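Long-range contact in ferulic acid decarboxylase 1 (Candida dubliniensis, PDB 4ZAD), which binds prenylated FMN and probably decarboxylates aromatic acids such as ferulic, p-coumaric and cinnamic acid to their vinyl derivatives: residues V338-I346 with I355-Y363. Sequence-based numbering, arbitrary orientation.
Sequences VSAETKYLI and IVEDVFTPY
Val359 of the edge strand 356-360 packs against one side of helix 334-347, its two methyls reaching different turns. Val359 CG2 sits 3.3 Å from Ser339 O, and Val359 CG1 meets Ile346 CD1 at 3.9 Å. Ile346 carries the apolar contact on to the start of the strand: its CG2 branch, anti to the backbone N, lies 3.8 Å from Val356 CB, and the two side chains cross at about a right angle. Further along, Thr361 N gives Ser339 OG a weak, bent hydrogen bond (3.1 Å); the serine oxygen is also bonded to Gly335 O, one turn back. At the flank Lys343, kinked midway and again near its end (chi2 -68°, chi4 49°), forms a salt bridge, Lys343 NZ to Asp358 OD1 at 3.1 Å, nearly along the C-O axis. Asp104 and Lys100 of helix 99-108 extend it, the former to Lys343, the latter to Asp358. The helix lies, roughly antiparallel to the strand (149°), across one face of a five-stranded mixed sheet, in which outermost strand 356-360 is hydrogen-bonded laterally to antiparallel 369-374; the Thr342 side chain is about 10 Å from that of Lys405, which binds prenylated FMN. Around an apolar centre, alternating charges thus join helix 99-108 to helix 334-347 and strand 356-360, probably offsetting the cost of burying Asp358.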
ATOM      1  N   VAL A 338      10.511 -17.175   3.949  1.00 23.58           N
ATOM      2  CA  VAL A 338      10.912 -16.542   5.201  1.00 23.94           C
ATOM      3  C   VAL A 338       9.744 -16.528   6.166  1.00 24.43           C
ATOM      4  O   VAL A 338       9.918 -16.821   7.335  1.00 25.07           O
ATOM      5  CB  VAL A 338      11.450 -15.110   5.042  1.00 23.99           C
ATOM      6  CG1 VAL A 338      11.343 -14.379   6.347  1.00 22.18           C
ATOM      7  CG2 VAL A 338      12.899 -15.158   4.593  1.00 22.79           C
ATOM      8  N   SER A 339       8.556 -16.206   5.662  1.00 25.20           N
ATOM      9  CA  SER A 339       7.346 -16.149   6.497  1.00 25.44           C
ATOM     10  C   SER A 339       7.040 -17.495   7.132  1.00 25.00           C
ATOM     11  O   SER A 339       6.739 -17.558   8.315  1.00 25.13           O
ATOM     12  CB  SER A 339       6.120 -15.712   5.685  1.00 24.94           C
ATOM     13  OG  SER A 339       6.314 -14.430   5.187  1.00 25.18           O
ATOM     14  N   ALA A 340       7.099 -18.545   6.312  1.00 24.57           N
ATOM     15  CA  ALA A 340       6.857 -19.890   6.764  1.00 23.79           C
ATOM     16  C   ALA A 340       7.893 -20.317   7.793  1.00 23.29           C
ATOM     17  O   ALA A 340       7.527 -20.772   8.867  1.00 22.43           O
ATOM     18  CB  ALA A 340       6.838 -20.840   5.610  1.00 23.72           C
ATOM     19  N   GLU A 341       9.176 -20.161   7.516  1.00 23.09           N
ATOM     20  CA  GLU A 341      10.116 -20.547   8.552  1.00 23.84           C
ATOM     21  C   GLU A 341       9.939 -19.706   9.839  1.00 24.19           C
ATOM     22  O   GLU A 341      10.051 -20.237  10.931  1.00 25.15           O
ATOM     23  CB  GLU A 341      11.548 -20.526   8.069  1.00 23.98           C
ATOM     24  CG  GLU A 341      12.590 -21.024   9.101  1.00 24.27           C
ATOM     25  CD  GLU A 341      12.640 -22.540   9.300  1.00 25.23           C
ATOM     26  OE1 GLU A 341      11.722 -23.262   8.866  1.00 26.10           O
ATOM     27  OE2 GLU A 341      13.614 -23.021   9.926  1.00 25.95           O
ATOM     28  N   THR A 342       9.632 -18.418   9.738  1.00 24.10           N
ATOM     29  CA  THR A 342       9.508 -17.618  10.937  1.00 23.65           C
ATOM     30  C   THR A 342       8.269 -18.046  11.752  1.00 25.30           C
ATOM     31  O   THR A 342       8.257 -17.985  13.000  1.00 24.09           O
ATOM     32  CB  THR A 342       9.475 -16.139  10.620  1.00 23.65           C
ATOM     33  OG1 THR A 342      10.590 -15.806   9.775  1.00 19.79           O
ATOM     34  CG2 THR A 342       9.538 -15.320  11.913  1.00 20.58           C
ATOM     35  N   LYS A 343       7.238 -18.516  11.046  1.00 26.08           N
ATOM     36  CA  LYS A 343       6.046 -19.029  11.727  1.00 26.78           C
ATOM     37  C   LYS A 343       6.480 -20.270  12.491  1.00 25.97           C
ATOM     38  O   LYS A 343       6.208 -20.383  13.652  1.00 25.05           O
ATOM     39  CB  LYS A 343       4.939 -19.400  10.741  1.00 27.22           C
ATOM     40  CG  LYS A 343       3.558 -19.043  11.172  1.00 30.48           C
ATOM     41  CD  LYS A 343       3.008 -19.831  12.364  1.00 34.59           C
ATOM     42  CE  LYS A 343       1.409 -19.943  12.273  1.00 38.01           C
ATOM     43  NZ  LYS A 343       0.871 -20.416  10.884  1.00 38.41           N
ATOM     44  N   TYR A 344       7.192 -21.181  11.832  1.00 25.97           N
ATOM     45  CA  TYR A 344       7.608 -22.375  12.507  1.00 26.29           C
ATOM     46  C   TYR A 344       8.394 -22.018  13.758  1.00 26.23           C
ATOM     47  O   TYR A 344       8.009 -22.380  14.853  1.00 25.91           O
ATOM     48  CB  TYR A 344       8.380 -23.358  11.623  1.00 26.39           C
ATOM     49  CG  TYR A 344       8.773 -24.575  12.436  1.00 28.34           C
ATOM     50  CD1 TYR A 344       7.812 -25.524  12.836  1.00 30.50           C
ATOM     51  CD2 TYR A 344      10.067 -24.729  12.904  1.00 28.98           C
ATOM     52  CE1 TYR A 344       8.163 -26.605  13.651  1.00 29.27           C
ATOM     53  CE2 TYR A 344      10.416 -25.796  13.708  1.00 29.59           C
ATOM     54  CZ  TYR A 344       9.474 -26.723  14.076  1.00 31.00           C
ATOM     55  OH  TYR A 344       9.866 -27.788  14.868  1.00 36.49           O
ATOM     56  N   LEU A 345       9.479 -21.281  13.599  1.00 26.55           N
ATOM     57  CA  LEU A 345      10.317 -20.937  14.729  1.00 26.69           C
ATOM     58  C   LEU A 345       9.562 -20.262  15.883  1.00 27.09           C
ATOM     59  O   LEU A 345       9.875 -20.488  17.041  1.00 27.93           O
ATOM     60  CB  LEU A 345      11.490 -20.070  14.247  1.00 26.48           C
ATOM     61  CG  LEU A 345      12.559 -20.829  13.462  1.00 25.53           C
ATOM     62  CD1 LEU A 345      13.712 -19.932  13.046  1.00 22.85           C
ATOM     63  CD2 LEU A 345      13.086 -21.953  14.362  1.00 27.14           C
ATOM     64  N   ILE A 346       8.550 -19.459  15.570  1.00 27.89           N
ATOM     65  CA  ILE A 346       7.823 -18.661  16.577  1.00 27.87           C
ATOM     66  C   ILE A 346       6.920 -19.566  17.424  1.00 28.46           C
ATOM     67  O   ILE A 346       6.836 -19.469  18.635  1.00 29.38           O
ATOM     68  CB  ILE A 346       7.001 -17.562  15.872  1.00 27.13           C
ATOM     69  CG1 ILE A 346       7.884 -16.365  15.567  1.00 26.93           C
ATOM     70  CG2 ILE A 346       5.890 -17.100  16.705  1.00 26.89           C
ATOM     71  CD1 ILE A 346       7.144 -15.164  14.922  1.00 25.79           C
ATOM     72  N   ILE A 355       0.643 -15.957  21.463  1.00 29.30           N
ATOM     73  CA  ILE A 355       0.031 -14.732  20.944  1.00 28.68           C
ATOM     74  C   ILE A 355       0.123 -14.521  19.447  1.00 28.34           C
ATOM     75  O   ILE A 355      -0.676 -13.775  18.910  1.00 27.73           O
ATOM     76  CB  ILE A 355       0.651 -13.454  21.577  1.00 29.00           C
ATOM     77  CG1 ILE A 355       2.152 -13.375  21.302  1.00 28.47           C
ATOM     78  CG2 ILE A 355       0.327 -13.364  23.074  1.00 27.60           C
ATOM     79  CD1 ILE A 355       2.796 -12.141  21.867  1.00 28.65           C
ATOM     80  N   VAL A 356       1.089 -15.142  18.771  1.00 28.03           N
ATOM     81  CA  VAL A 356       1.287 -14.890  17.340  1.00 26.94           C
ATOM     82  C   VAL A 356       0.464 -15.828  16.513  1.00 27.46           C
ATOM     83  O   VAL A 356       0.730 -17.032  16.488  1.00 27.48           O
ATOM     84  CB  VAL A 356       2.742 -15.066  16.886  1.00 26.69           C
ATOM     85  CG1 VAL A 356       2.825 -14.972  15.333  1.00 26.07           C
ATOM     86  CG2 VAL A 356       3.641 -14.062  17.548  1.00 23.79           C
ATOM     87  N   GLU A 357      -0.489 -15.280  15.765  1.00 28.12           N
ATOM     88  CA  GLU A 357      -1.382 -16.108  14.952  1.00 28.46           C
ATOM     89  C   GLU A 357      -0.823 -16.466  13.592  1.00 27.54           C
ATOM     90  O   GLU A 357      -1.112 -17.536  13.063  1.00 28.18           O
ATOM     91  CB  GLU A 357      -2.719 -15.415  14.764  1.00 28.80           C
ATOM     92  CG  GLU A 357      -3.678 -15.674  15.938  1.00 32.84           C
ATOM     93  CD  GLU A 357      -5.012 -14.940  15.786  1.00 36.61           C
ATOM     94  OE1 GLU A 357      -5.540 -14.881  14.647  1.00 39.01           O
ATOM     95  OE2 GLU A 357      -5.525 -14.419  16.807  1.00 39.54           O
ATOM     96  N   ASP A 358      -0.036 -15.559  13.020  1.00 26.63           N
ATOM     97  CA  ASP A 358       0.418 -15.649  11.627  1.00 25.03           C
ATOM     98  C   ASP A 358       1.454 -14.566  11.391  1.00 23.59           C
ATOM     99  O   ASP A 358       1.475 -13.563  12.098  1.00 23.01           O
ATOM    100  CB  ASP A 358      -0.750 -15.458  10.660  1.00 25.47           C
ATOM    101  CG  ASP A 358      -1.382 -16.769  10.199  1.00 28.00           C
ATOM    102  OD1 ASP A 358      -0.721 -17.837  10.210  1.00 31.14           O
ATOM    103  OD2 ASP A 358      -2.561 -16.722   9.802  1.00 31.83           O
ATOM    104  N   VAL A 359       2.347 -14.797  10.437  1.00 22.59           N
ATOM    105  CA  VAL A 359       3.259 -13.776   9.965  1.00 21.62           C
ATOM    106  C   VAL A 359       3.306 -13.855   8.451  1.00 22.08           C
ATOM    107  O   VAL A 359       3.154 -14.930   7.878  1.00 23.08           O
ATOM    108  CB  VAL A 359       4.695 -13.910  10.562  1.00 21.49           C
ATOM    109  CG1 VAL A 359       4.635 -14.209  12.055  1.00 19.51           C
ATOM    110  CG2 VAL A 359       5.523 -14.947   9.829  1.00 19.41           C
ATOM    111  N   PHE A 360       3.507 -12.717   7.796  1.00 21.66           N
ATOM    112  CA  PHE A 360       3.577 -12.700   6.364  1.00 21.06           C
ATOM    113  C   PHE A 360       4.314 -11.489   5.930  1.00 20.35           C
ATOM    114  O   PHE A 360       4.250 -10.464   6.602  1.00 19.73           O
ATOM    115  CB  PHE A 360       2.188 -12.660   5.773  1.00 22.30           C
ATOM    116  CG  PHE A 360       2.171 -12.619   4.281  1.00 21.43           C
ATOM    117  CD1 PHE A 360       2.709 -13.649   3.565  1.00 21.34           C
ATOM    118  CD2 PHE A 360       1.620 -11.548   3.615  1.00 21.61           C
ATOM    119  CE1 PHE A 360       2.682 -13.642   2.192  1.00 22.48           C
ATOM    120  CE2 PHE A 360       1.626 -11.497   2.256  1.00 23.64           C
ATOM    121  CZ  PHE A 360       2.162 -12.558   1.529  1.00 24.75           C
ATOM    122  N   THR A 361       5.045 -11.641   4.822  1.00 19.47           N
ATOM    123  CA  THR A 361       5.826 -10.558   4.202  1.00 18.94           C
ATOM    124  C   THR A 361       5.005  -9.979   3.073  1.00 18.54           C
ATOM    125  O   THR A 361       4.872 -10.612   2.014  1.00 18.28           O
ATOM    126  CB  THR A 361       7.113 -11.055   3.554  1.00 18.57           C
ATOM    127  OG1 THR A 361       6.802 -12.212   2.775  1.00 18.08           O
ATOM    128  CG2 THR A 361       8.183 -11.365   4.586  1.00 17.25           C
ATOM    129  N   PRO A 362       4.416  -8.812   3.289  1.00 17.44           N
ATOM    130  CA  PRO A 362       3.589  -8.287   2.206  1.00 17.94           C
ATOM    131  C   PRO A 362       4.458  -8.043   0.994  1.00 19.29           C
ATOM    132  O   PRO A 362       5.551  -7.472   1.133  1.00 19.92           O
ATOM    133  CB  PRO A 362       3.051  -6.980   2.767  1.00 17.48           C
ATOM    134  CG  PRO A 362       4.017  -6.610   3.887  1.00 17.35           C
ATOM    135  CD  PRO A 362       4.496  -7.914   4.437  1.00 17.36           C
ATOM    136  N   TYR A 363       3.997  -8.461  -0.173  1.00 20.38           N
ATOM    137  CA  TYR A 363       4.798  -8.308  -1.377  1.00 22.12           C
ATOM    138  C   TYR A 363       5.017  -6.847  -1.776  1.00 22.78           C
ATOM    139  O   TYR A 363       6.069  -6.503  -2.335  1.00 23.44           O
ATOM    140  CB  TYR A 363       4.219  -9.096  -2.543  1.00 22.10           C
ATOM    141  CG  TYR A 363       4.034 -10.542  -2.215  1.00 21.56           C
ATOM    142  CD1 TYR A 363       4.973 -11.234  -1.466  1.00 21.50           C
ATOM    143  CD2 TYR A 363       2.915 -11.215  -2.638  1.00 22.75           C
ATOM    144  CE1 TYR A 363       4.792 -12.575  -1.142  1.00 21.54           C
ATOM    145  CE2 TYR A 363       2.722 -12.529  -2.316  1.00 24.61           C
ATOM    146  CZ  TYR A 363       3.658 -13.210  -1.563  1.00 23.49           C
ATOM    147  OH  TYR A 363       3.431 -14.543  -1.261  1.00 26.37           O
TER